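Local coordinates for coenzyme F420-dependent N(5),N(10)-methenyltetrahydromethanopterin reductase-related protein (PDB 6HUZ) that is a bacterial [Fe]-hydrogenase paralog that uses tetrahydrofolate derivatives as substrates and binds an iron-guanylylpyridinol cofactor, at residues A[2-7]-A[45-50]; A[35-40]-A[65-70]; A[225-230]-A[274-279]. One frame throughout, in Å; residues are numbered along the deposited sequence.

Interaction 1. Residues A[2-7]-A[45-50]; sequences RVTVYG and DVTLSD. With FE9 (iron-guanylyl pyridinol cofactor), chain B.
Arg2 bends at chi2 (-121°) and chi3, which lays its guanidinium flat over Asp45, CZ 3.4 Å from Asp45 CB. Guanidinium and carboxylate planes lie 15° apart. The salt bridge from Arg2 NH1 to Asp45 OD2 is long, 3.8 Å, and rests on charge alone, no N-H being aimed at the oxygen. A water joins Asp45 O and Thr47 OG1, and weakly Arg2 NH2. Val3 pairs in parallel with Val46, its N donating to Asp45 O and its O accepting from Thr47 N. Thr4 stands alongside Thr47 and bonds through OG1 to Ala78 O; its CG2 lies over one face of the Tyr6 ring. On the other side of the sheet, Val5 CG1 meets Leu48 CD1 at 3.9 Å. Tyr6 sets CE1 3.9 Å from Ser49 CB, with cofactor N2A in plane at the ring edge. At Gly7, phi of 110° and the nearby cofactor ribose both exclude a side chain. Asp50 OD2 accepts from cofactor O2' (2.9 Å) and O3' (3.1 Å), as in many NAD-binding Rossmann folds; Phe8 N also bonds OD2, Asn52 N OD1. Strand 84-87 flanks 2-6 and strand 70-72 flanks 45-49; helix 32-41 covers Val46 and Leu48, helix 75-79 Tyr6 and Ser49.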
loop_
_atom_site.group_PDB
_atom_site.type_symbol
_atom_site.label_atom_id
_atom_site.label_comp_id
_atom_site.label_asym_id
_atom_site.label_seq_id
_atom_site.Cartn_x
_atom_site.Cartn_y
_atom_site.Cartn_z
ATOM N N ARG A 2 0.890 28.528 -28.853
ATOM C CA ARG A 2 2.337 28.637 -28.669
ATOM C C ARG A 2 2.739 27.726 -27.491
ATOM O O ARG A 2 2.320 27.967 -26.357
ATOM C CB ARG A 2 2.758 30.092 -28.397
ATOM C CG ARG A 2 2.608 31.054 -29.614
ATOM C CD ARG A 2 3.904 31.710 -30.047
ATOM N NE ARG A 2 3.986 31.797 -31.509
ATOM C CZ ARG A 2 5.006 31.373 -32.256
ATOM N NH1 ARG A 2 4.966 31.500 -33.576
ATOM N NH2 ARG A 2 6.073 30.817 -31.687
ATOM N N VAL A 3 3.532 26.685 -27.760
ATOM C CA VAL A 3 3.971 25.731 -26.721
ATOM C C VAL A 3 5.497 25.701 -26.682
ATOM O O VAL A 3 6.132 25.634 -27.734
ATOM C CB VAL A 3 3.489 24.298 -27.067
ATOM C CG1 VAL A 3 3.782 23.311 -25.940
ATOM C CG2 VAL A 3 2.025 24.270 -27.453
ATOM N N THR A 4 6.072 25.718 -25.490
ATOM C CA THR A 4 7.512 25.611 -25.306
ATOM C C THR A 4 7.747 24.346 -24.488
ATOM O O THR A 4 7.178 24.179 -23.400
ATOM C CB THR A 4 8.134 26.808 -24.577
ATOM O OG1 THR A 4 7.939 27.981 -25.364
ATOM C CG2 THR A 4 9.634 26.618 -24.326
ATOM N N VAL A 5 8.583 23.454 -25.010
ATOM C CA VAL A 5 8.956 22.221 -24.325
ATOM C C VAL A 5 10.332 22.520 -23.816
ATOM O O VAL A 5 11.184 22.985 -24.579
ATOM C CB VAL A 5 8.947 20.998 -25.265
ATOM C CG1 VAL A 5 9.576 19.783 -24.576
ATOM C CG2 VAL A 5 7.511 20.689 -25.722
ATOM N N TYR A 6 10.557 22.289 -22.543
ATOM C CA TYR A 6 11.854 22.545 -21.931
ATOM C C TYR A 6 12.538 21.215 -21.735
ATOM O O TYR A 6 12.044 20.428 -20.960
ATOM C CB TYR A 6 11.655 23.270 -20.596
ATOM C CG TYR A 6 11.369 24.744 -20.794
ATOM C CD1 TYR A 6 12.400 25.656 -20.951
ATOM C CD2 TYR A 6 10.065 25.221 -20.844
ATOM C CE1 TYR A 6 12.143 27.006 -21.189
ATOM C CE2 TYR A 6 9.797 26.572 -21.075
ATOM C CZ TYR A 6 10.841 27.466 -21.208
ATOM O OH TYR A 6 10.581 28.802 -21.436
ATOM N N GLY A 7 13.636 20.963 -22.447
ATOM C CA GLY A 7 14.378 19.708 -22.344
ATOM C C GLY A 7 14.262 18.834 -23.578
ATOM O O GLY A 7 13.164 18.503 -24.000
ATOM N N ASP A 45 2.648 26.147 -32.751
ATOM C CA ASP A 45 3.857 26.941 -32.929
ATOM C C ASP A 45 4.735 26.510 -31.755
ATOM O O ASP A 45 4.565 26.957 -30.618
ATOM C CB ASP A 45 3.510 28.425 -32.952
ATOM C CG ASP A 45 2.724 28.812 -34.202
ATOM O OD1 ASP A 45 3.106 28.366 -35.311
ATOM O OD2 ASP A 45 1.727 29.557 -34.075
ATOM N N VAL A 46 5.647 25.581 -32.044
ATOM C CA VAL A 46 6.486 24.955 -31.044
ATOM C C VAL A 46 7.946 25.386 -30.972
ATOM O O VAL A 46 8.652 25.493 -31.982
ATOM C CB VAL A 46 6.400 23.438 -31.293
ATOM C CG1 VAL A 46 7.119 22.659 -30.197
ATOM C CG2 VAL A 46 4.947 22.981 -31.393
ATOM N N THR A 47 8.390 25.604 -29.741
ATOM C CA THR A 47 9.760 25.961 -29.409
ATOM C C THR A 47 10.275 24.916 -28.429
ATOM O O THR A 47 9.545 24.509 -27.512
ATOM C CB THR A 47 9.825 27.319 -28.719
ATOM O OG1 THR A 47 9.268 28.304 -29.583
ATOM C CG2 THR A 47 11.249 27.724 -28.375
ATOM N N LEU A 48 11.530 24.488 -28.612
ATOM C CA LEU A 48 12.157 23.540 -27.706
ATOM C C LEU A 48 13.421 24.221 -27.226
ATOM O O LEU A 48 14.295 24.586 -28.023
ATOM C CB LEU A 48 12.470 22.176 -28.320
ATOM C CG LEU A 48 12.961 21.157 -27.275
ATOM C CD1 LEU A 48 12.258 19.826 -27.411
ATOM C CD2 LEU A 48 14.483 21.009 -27.325
ATOM N N SER A 49 13.485 24.451 -25.936
ATOM C CA SER A 49 14.615 25.100 -25.318
ATOM C C SER A 49 15.408 24.068 -24.540
ATOM O O SER A 49 14.841 23.302 -23.758
ATOM C CB SER A 49 14.149 26.214 -24.389
ATOM O OG SER A 49 15.244 26.985 -23.924
ATOM N N ASP A 50 16.719 24.035 -24.763
ATOM C CA ASP A 50 17.603 23.105 -24.054
ATOM C C ASP A 50 19.003 23.679 -24.141
ATOM O O ASP A 50 19.437 24.043 -25.213
ATOM C CB ASP A 50 17.558 21.693 -24.646
ATOM C CG ASP A 50 18.354 20.673 -23.849
ATOM O OD1 ASP A 50 19.555 20.905 -23.617
ATOM O OD2 ASP A 50 17.778 19.643 -23.468
HETATM O O2 FE9 B . 12.763 9.062 -18.164
HETATM FE FE FE9 B . 9.715 10.112 -18.111
HETATM C C1F FE9 B . 9.845 9.775 -19.906
HETATM O O1F FE9 B . 9.920 9.570 -21.017
HETATM C C2F FE9 B . 8.014 9.422 -18.147
HETATM O O2F FE9 B . 6.957 9.026 -18.190
HETATM C C8 FE9 B . 9.094 11.903 -18.302
HETATM O O18 FE9 B . 7.926 12.177 -18.512
HETATM C C7 FE9 B . 10.110 13.025 -18.169
HETATM C C6 FE9 B . 11.456 12.358 -18.159
HETATM N N1 FE9 B . 11.480 10.954 -18.144
HETATM C C5 FE9 B . 12.686 13.166 -18.191
HETATM C C5M FE9 B . 12.593 14.664 -18.163
HETATM C C4 FE9 B . 13.980 12.464 -18.196
HETATM C C3 FE9 B . 14.000 10.975 -18.172
HETATM C C3M FE9 B . 15.285 10.188 -18.198
HETATM C C2 FE9 B . 12.680 10.239 -18.159
HETATM O O3P FE9 B . 15.101 13.235 -18.141
HETATM P P1 FE9 B . 16.033 13.553 -19.422
HETATM O O1P FE9 B . 15.791 12.562 -20.457
HETATM O O2P FE9 B . 17.565 13.363 -18.938
HETATM O "O5'" FE9 B . 15.658 15.033 -19.879
HETATM C "C5'" FE9 B . 16.026 16.182 -19.132
HETATM C "C4'" FE9 B . 16.426 17.243 -20.152
HETATM O "O4'" FE9 B . 16.639 18.483 -19.489
HETATM C "C1'" FE9 B . 17.675 19.170 -20.178
HETATM C "C2'" FE9 B . 18.659 18.072 -20.523
HETATM O "O2'" FE9 B . 19.569 18.410 -21.579
HETATM C "C3'" FE9 B . 17.731 16.916 -20.877
HETATM O "O3'" FE9 B . 17.478 16.817 -22.279
HETATM N N9A FE9 B . 18.184 20.272 -19.341
HETATM C C4A FE9 B . 17.671 21.479 -19.411
HETATM N N3A FE9 B . 16.726 22.035 -20.203
HETATM C C2A FE9 B . 16.460 23.351 -20.072
HETATM N N2A FE9 B . 15.480 23.857 -20.854
HETATM N N1A FE9 B . 17.097 24.161 -19.205
HETATM C C6A FE9 B . 18.093 23.726 -18.413
HETATM O O6A FE9 B . 18.659 24.481 -17.605
HETATM C C5A FE9 B . 18.432 22.302 -18.463
HETATM N N7A FE9 B . 19.307 21.489 -17.853
HETATM C C8A FE9 B . 19.144 20.255 -18.395
HETATM O O HOH W 1 6.535 28.725 -29.646
HETATM O O HOH W 2 10.539 8.311 -17.047
#

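Interaction 2. Residues A[35-40]-A[65-70]; sequences MAVEFA and EDAGVK
Ala36, Val37 and Ala40 meet Ala67 and Val69 with no ring or charged group between them. The one aromatic ring here, that of Phe39, leads away from the contact: Met35 O of its own helix lies 3.1 Å above one ring face, offset toward the rim, and the side chain packs on Val46 and Tyr159. What fills the interface is aliphatic. Val69 has CG1 anti to its backbone N (chi1 174°) and CG2 anti to its carbonyl carbon, an orientation that presses CG2 into the surface of helix 32-41. There Val69 CG2 sits 3.8 Å from Ala36 CB and 3.7 Å from Ala40 CB, one helical turn apart, and 3.5 Å from Ala36 O. That oxygen is also engaged by Ala40 N within the helix. Ala67 CB faces both methyls of Val37, CG1 at 4.0 Å and CG2 at 4.1 Å. Ala40 CB, for its part, approaches Ala67 O to 3.4 Å, a plain van der Waals contact. The chain can turn from Ala67 to Val69 because Gly68 adopts a positive phi of 108°, where a side chain would collide with the preceding carbonyl oxygen; Gly68 N donates to Glu65 O (2.9 Å). This is a Schellman motif, with Gly68 the first residue to leave helical angles. Val64 of helix 58-66 touches both Val37 and Val69, and Lys70 then enters strand 70-72. The arrangement is that of neighbouring beta-alpha-beta crossovers packed over the parallel sheet of a Rossmann-type domain.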
loop_
_atom_site.group_PDB
_atom_site.type_symbol
_atom_site.label_atom_id
_atom_site.label_comp_id
_atom_site.label_asym_id
_atom_site.label_seq_id
_atom_site.Cartn_x
_atom_site.Cartn_y
_atom_site.Cartn_z
ATOM N N MET A 35 7.830 14.914 -28.258
ATOM C CA MET A 35 6.626 15.644 -27.876
ATOM C C MET A 35 6.542 16.900 -28.740
ATOM O O MET A 35 5.497 17.193 -29.303
ATOM C CB MET A 35 6.681 16.050 -26.399
ATOM C CG MET A 35 6.432 14.891 -25.446
ATOM S SD MET A 35 6.536 15.408 -23.739
ATOM C CE MET A 35 5.209 16.537 -23.641
ATOM N N ALA A 36 7.619 17.643 -28.815
ATOM C CA ALA A 36 7.708 18.881 -29.637
ATOM C C ALA A 36 7.381 18.606 -31.097
ATOM O O ALA A 36 6.589 19.314 -31.691
ATOM C CB ALA A 36 9.109 19.470 -29.536
ATOM N N VAL A 37 8.009 17.591 -31.684
ATOM C CA VAL A 37 7.766 17.214 -33.074
ATOM C C VAL A 37 6.276 16.921 -33.284
ATOM O O VAL A 37 5.689 17.382 -34.272
ATOM C CB VAL A 37 8.664 16.015 -33.476
ATOM C CG1 VAL A 37 8.105 15.280 -34.702
ATOM C CG2 VAL A 37 10.100 16.491 -33.747
ATOM N N GLU A 38 5.655 16.172 -32.364
ATOM C CA GLU A 38 4.235 15.854 -32.494
ATOM C C GLU A 38 3.354 17.092 -32.435
ATOM O O GLU A 38 2.402 17.178 -33.199
ATOM C CB GLU A 38 3.796 14.851 -31.394
ATOM C CG GLU A 38 4.282 13.447 -31.698
ATOM C CD GLU A 38 4.203 12.440 -30.561
ATOM O OE1 GLU A 38 4.769 11.338 -30.742
ATOM O OE2 GLU A 38 3.596 12.736 -29.503
ATOM N N PHE A 39 3.641 18.030 -31.511
ATOM C CA PHE A 39 2.823 19.248 -31.383
ATOM C C PHE A 39 3.024 20.106 -32.656
ATOM O O PHE A 39 2.074 20.708 -33.167
ATOM C CB PHE A 39 3.213 20.037 -30.096
ATOM C CG PHE A 39 3.025 19.340 -28.752
ATOM C CD1 PHE A 39 1.878 18.615 -28.479
ATOM C CD2 PHE A 39 3.991 19.436 -27.760
ATOM C CE1 PHE A 39 1.708 17.981 -27.241
ATOM C CE2 PHE A 39 3.816 18.803 -26.530
ATOM C CZ PHE A 39 2.672 18.091 -26.278
ATOM N N ALA A 40 4.260 20.138 -33.174
ATOM C CA ALA A 40 4.587 20.888 -34.384
ATOM C C ALA A 40 3.858 20.265 -35.582
ATOM O O ALA A 40 3.312 20.994 -36.421
ATOM C CB ALA A 40 6.097 20.884 -34.605
ATOM N N GLU A 65 13.950 20.085 -36.538
ATOM C CA GLU A 65 13.708 21.386 -37.173
ATOM C C GLU A 65 12.780 21.268 -38.381
ATOM O O GLU A 65 11.921 22.134 -38.571
ATOM C CB GLU A 65 15.027 22.046 -37.574
ATOM C CG GLU A 65 15.796 22.587 -36.381
ATOM C CD GLU A 65 17.217 23.030 -36.688
ATOM O OE1 GLU A 65 17.802 23.773 -35.868
ATOM O OE2 GLU A 65 17.749 22.632 -37.749
ATOM N N ASP A 66 12.924 20.194 -39.188
ATOM C CA ASP A 66 12.074 19.974 -40.370
ATOM C C ASP A 66 10.585 19.884 -40.023
ATOM O O ASP A 66 9.750 20.212 -40.870
ATOM C CB ASP A 66 12.479 18.691 -41.111
ATOM C CG ASP A 66 13.759 18.781 -41.915
ATOM O OD1 ASP A 66 14.227 19.926 -42.182
ATOM O OD2 ASP A 66 14.296 17.717 -42.285
ATOM N N ALA A 67 10.250 19.426 -38.806
ATOM C CA ALA A 67 8.859 19.307 -38.382
ATOM C C ALA A 67 8.259 20.673 -38.033
ATOM O O ALA A 67 7.055 20.763 -37.847
ATOM C CB ALA A 67 8.759 18.366 -37.179
ATOM N N GLY A 68 9.087 21.711 -37.948
ATOM C CA GLY A 68 8.646 23.059 -37.614
ATOM C C GLY A 68 9.036 23.530 -36.221
ATOM O O GLY A 68 8.709 24.662 -35.843
ATOM N N VAL A 69 9.748 22.673 -35.441
ATOM C CA VAL A 69 10.175 23.010 -34.077
ATOM C C VAL A 69 11.301 24.034 -34.099
ATOM O O VAL A 69 12.296 23.846 -34.791
ATOM C CB VAL A 69 10.630 21.753 -33.286
ATOM C CG1 VAL A 69 11.216 22.141 -31.923
ATOM C CG2 VAL A 69 9.477 20.774 -33.092
ATOM N N LYS A 70 11.158 25.095 -33.309
ATOM C CA LYS A 70 12.172 26.134 -33.207
ATOM C C LYS A 70 13.112 25.730 -32.086
ATOM O O LYS A 70 12.676 25.597 -30.938
ATOM C CB LYS A 70 11.524 27.483 -32.885
ATOM C CG LYS A 70 11.206 28.311 -34.120
ATOM C CD LYS A 70 10.357 29.542 -33.795
ATOM C CE LYS A 70 11.078 30.528 -32.904
ATOM N NZ LYS A 70 10.424 31.865 -32.904
#

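Interaction 3. Residues A[225-230]-A[274-279]; sequences RDILKT and MILDKN. With GUE (5,10-Methenyltetrahydrofolate), chain C.
Leu228 and Met274 come together through their torsions: the leucine sets CG anti to its carbonyl carbon (chi1 -65°), while the methionine folds at chi2 (-63°) and chi3, curling CE back to 3.8 Å from Leu228 CD1. The two side chains cross at about a right angle. Leu228 CD2 crosses Leu276 in the same manner, 3.6 Å from Leu276 CD1, and also rests against C9 of methenyltetrahydrofolate at 3.7 Å. Ile227 and Leu276 slide past one another in opposite directions, with CG2 of the isoleucine 3.8 Å from CB of the leucine, and Ile227 CD1 extends to Asp277 CB at 3.5 Å. Met274 also serves the ligand: its CG lies 3.5 Å from N1 of the pterin and its SD 3.6 Å from N8. An alanine here would remove both the sulfur beside the pterin and the methyl beside Leu228, and would probably let the Leu228 side chain and the pterin shift for want of lateral support. Beyond the end of helix 207-228, Thr230 OG1 donates to O11 of the ligand at 2.6 Å. The loop 274-277 is steadied by Gln281, which bonds Met274 O as well as the nitrogens of Leu276 and Asp277. Lys17 and Gly203 of the second subunit also bind this folate, and Tyr13 of that subunit bonds Leu228 O. Within these two segments the chemistry divides in two: apolar side chains join helix end to loop and line the pterin side of a site formed between subunits, while a hydroxyl fixes the benzoyl carbonyl.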
loop_
_atom_site.group_PDB
_atom_site.type_symbol
_atom_site.label_atom_id
_atom_site.label_comp_id
_atom_site.label_asym_id
_atom_site.label_seq_id
_atom_site.Cartn_x
_atom_site.Cartn_y
_atom_site.Cartn_z
ATOM N N ARG A 225 -15.633 -11.726 -1.435
ATOM C CA ARG A 225 -17.038 -11.648 -1.841
ATOM C C ARG A 225 -17.609 -13.013 -2.205
ATOM O O ARG A 225 -18.706 -13.369 -1.757
ATOM C CB ARG A 225 -17.151 -10.695 -3.076
ATOM C CG ARG A 225 -18.511 -10.639 -3.823
ATOM C CD ARG A 225 -18.397 -9.997 -5.234
ATOM N NE ARG A 225 -17.733 -10.879 -6.207
ATOM C CZ ARG A 225 -17.301 -10.520 -7.415
ATOM N NH1 ARG A 225 -17.460 -9.274 -7.841
ATOM N NH2 ARG A 225 -16.701 -11.407 -8.205
ATOM N N ASP A 226 -16.881 -13.776 -3.029
ATOM C CA ASP A 226 -17.352 -15.081 -3.517
ATOM C C ASP A 226 -17.013 -16.319 -2.725
ATOM O O ASP A 226 -17.819 -17.224 -2.735
ATOM C CB ASP A 226 -16.813 -15.367 -4.920
ATOM C CG ASP A 226 -17.130 -14.330 -5.961
ATOM O OD1 ASP A 226 -18.103 -13.564 -5.759
ATOM O OD2 ASP A 226 -16.401 -14.271 -6.976
ATOM N N ILE A 227 -15.823 -16.410 -2.121
ATOM C CA ILE A 227 -15.443 -17.628 -1.424
ATOM C C ILE A 227 -15.541 -17.520 0.092
ATOM O O ILE A 227 -16.157 -18.385 0.699
ATOM C CB ILE A 227 -14.029 -18.052 -1.918
ATOM C CG1 ILE A 227 -14.036 -18.248 -3.465
ATOM C CG2 ILE A 227 -13.606 -19.313 -1.227
ATOM C CD1 ILE A 227 -12.697 -18.443 -4.122
ATOM N N LEU A 228 -14.945 -16.494 0.716
ATOM C CA LEU A 228 -15.038 -16.380 2.170
ATOM C C LEU A 228 -16.438 -15.944 2.598
ATOM O O LEU A 228 -16.882 -16.298 3.692
ATOM C CB LEU A 228 -14.030 -15.355 2.682
ATOM C CG LEU A 228 -12.575 -15.763 2.464
ATOM C CD1 LEU A 228 -11.649 -14.702 3.018
ATOM C CD2 LEU A 228 -12.313 -17.131 3.121
ATOM N N LYS A 229 -17.115 -15.163 1.745
ATOM C CA LYS A 229 -18.458 -14.632 2.026
ATOM C C LYS A 229 -18.409 -13.711 3.287
ATOM O O LYS A 229 -19.281 -13.750 4.163
ATOM C CB LYS A 229 -19.503 -15.753 2.104
ATOM C CG LYS A 229 -19.857 -16.290 0.705
ATOM C CD LYS A 229 -20.284 -17.757 0.734
ATOM C CE LYS A 229 -20.727 -18.261 -0.618
ATOM N NZ LYS A 229 -21.027 -19.721 -0.589
ATOM N N THR A 230 -17.343 -12.890 3.345
ATOM C CA THR A 230 -17.094 -11.941 4.447
ATOM C C THR A 230 -17.687 -10.563 4.096
ATOM O O THR A 230 -18.075 -10.364 2.948
ATOM C CB THR A 230 -15.590 -11.912 4.822
ATOM O OG1 THR A 230 -15.451 -11.198 6.052
ATOM C CG2 THR A 230 -14.713 -11.263 3.756
ATOM N N MET A 274 -4.901 -18.894 1.820
ATOM C CA MET A 274 -5.798 -17.988 1.104
ATOM C C MET A 274 -5.802 -18.333 -0.391
ATOM O O MET A 274 -6.386 -17.598 -1.197
ATOM C CB MET A 274 -5.424 -16.535 1.404
ATOM C CG MET A 274 -5.991 -16.029 2.732
ATOM S SD MET A 274 -7.836 -16.004 2.816
ATOM C CE MET A 274 -8.227 -14.848 1.405
ATOM N N ILE A 275 -5.156 -19.471 -0.781
ATOM C CA ILE A 275 -5.164 -19.935 -2.173
ATOM C C ILE A 275 -6.409 -20.841 -2.177
ATOM O O ILE A 275 -6.306 -22.053 -1.953
ATOM C CB ILE A 275 -3.862 -20.686 -2.555
ATOM C CG1 ILE A 275 -2.659 -19.731 -2.503
ATOM C CG2 ILE A 275 -3.967 -21.323 -3.936
ATOM C CD1 ILE A 275 -1.295 -20.454 -2.524
ATOM N N LEU A 276 -7.589 -20.236 -2.369
ATOM C CA LEU A 276 -8.869 -20.965 -2.316
ATOM C C LEU A 276 -9.462 -21.366 -3.679
ATOM O O LEU A 276 -10.206 -22.342 -3.727
ATOM C CB LEU A 276 -9.870 -20.171 -1.470
ATOM C CG LEU A 276 -9.376 -19.859 -0.045
ATOM C CD1 LEU A 276 -10.226 -18.778 0.623
ATOM C CD2 LEU A 276 -9.337 -21.101 0.808
ATOM N N ASP A 277 -9.131 -20.653 -4.772
ATOM C CA ASP A 277 -9.614 -20.998 -6.122
ATOM C C ASP A 277 -8.498 -20.640 -7.082
ATOM O O ASP A 277 -8.448 -19.512 -7.590
ATOM C CB ASP A 277 -10.913 -20.250 -6.491
ATOM C CG ASP A 277 -11.499 -20.662 -7.841
ATOM O OD1 ASP A 277 -10.820 -21.404 -8.590
ATOM O OD2 ASP A 277 -12.634 -20.244 -8.146
ATOM N N LYS A 278 -7.592 -21.594 -7.323
ATOM C CA LYS A 278 -6.442 -21.387 -8.195
ATOM C C LYS A 278 -6.785 -20.699 -9.509
ATOM O O LYS A 278 -6.075 -19.771 -9.895
ATOM C CB LYS A 278 -5.718 -22.707 -8.463
ATOM C CG LYS A 278 -4.910 -23.198 -7.272
ATOM C CD LYS A 278 -4.602 -24.690 -7.384
ATOM C CE LYS A 278 -4.668 -25.420 -6.057
ATOM N NZ LYS A 278 -3.322 -25.611 -5.452
ATOM N N ASN A 279 -7.862 -21.137 -10.200
ATOM C CA ASN A 279 -8.234 -20.513 -11.472
ATOM C C ASN A 279 -8.618 -19.041 -11.340
ATOM O O ASN A 279 -8.335 -18.260 -12.252
ATOM C CB ASN A 279 -9.356 -21.288 -12.172
ATOM C CG ASN A 279 -8.859 -22.464 -12.990
ATOM O OD1 ASN A 279 -7.738 -22.458 -13.532
ATOM N ND2 ASN A 279 -9.682 -23.505 -13.104
HETATM N N1 GUE C . -5.747 -17.728 5.754
HETATM C C2 GUE C . -5.065 -16.846 6.533
HETATM N N3 GUE C . -5.658 -16.060 7.438
HETATM C C4 GUE C . -6.958 -16.074 7.673
HETATM C C6 GUE C . -9.718 -18.511 6.672
HETATM C "C1'" GUE C . -14.791 -14.712 7.836
HETATM C "C2'" GUE C . -13.651 -13.974 7.492
HETATM C "C3'" GUE C . -12.468 -14.629 7.138
HETATM C "C4'" GUE C . -12.398 -16.032 7.144
HETATM C "C5'" GUE C . -13.539 -16.760 7.518
HETATM O O4 GUE C . -7.441 -15.322 8.546
HETATM C C4A GUE C . -7.769 -17.032 6.890
HETATM N N5 GUE C . -9.156 -17.188 6.909
HETATM C C7 GUE C . -9.223 -18.853 5.271
HETATM N N8 GUE C . -7.773 -18.745 5.148
HETATM C C8A GUE C . -7.076 -17.859 5.901
HETATM N N2 GUE C . -3.726 -16.759 6.336
HETATM C C9 GUE C . -11.202 -18.150 6.505
HETATM N N10 GUE C . -11.199 -16.735 6.869
HETATM C "C6'" GUE C . -14.720 -16.100 7.852
HETATM C C11 GUE C . -16.079 -14.016 8.222
HETATM O O11 GUE C . -16.265 -12.846 7.924
HETATM N N GUE C . -16.995 -14.701 8.917
HETATM C CA GUE C . -18.187 -14.070 9.486
HETATM C C GUE C . -18.288 -14.300 10.981
HETATM O OX1 GUE C . -17.759 -15.324 11.483
HETATM O OX2 GUE C . -18.887 -13.464 11.694
HETATM C CB GUE C . -19.465 -14.515 8.766
HETATM C CG GUE C . -19.217 -15.484 7.603
HETATM C CD GUE C . -20.505 -16.019 6.991
HETATM O OE1 GUE C . -20.600 -16.035 5.733
HETATM O OE2 GUE C . -21.414 -16.438 7.757
HETATM C C1 GUE C . -10.021 -16.254 6.999
#

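Interactions 1 and 2 belong to one Rossmann-type domain, with centres about 9 Å apart. Strand 45-49 of interaction 1 bonds through its backbone to Lys70 of interaction 2, and Val46 packs against Ala40. Interaction 3 lies about 53 Å from each, centre to centre, on the opposite side of the chain's centre, in the helical region that meets the second subunit. Interaction 1, mostly buried, is held by a ladder of backbone hydrogen bonds and ends in polar grips on the iron cofactor. Interaction 2, only partly buried, relies on small aliphatic groups. Interaction 3 is likewise apolar across its segments, but buried and turned to folate binding.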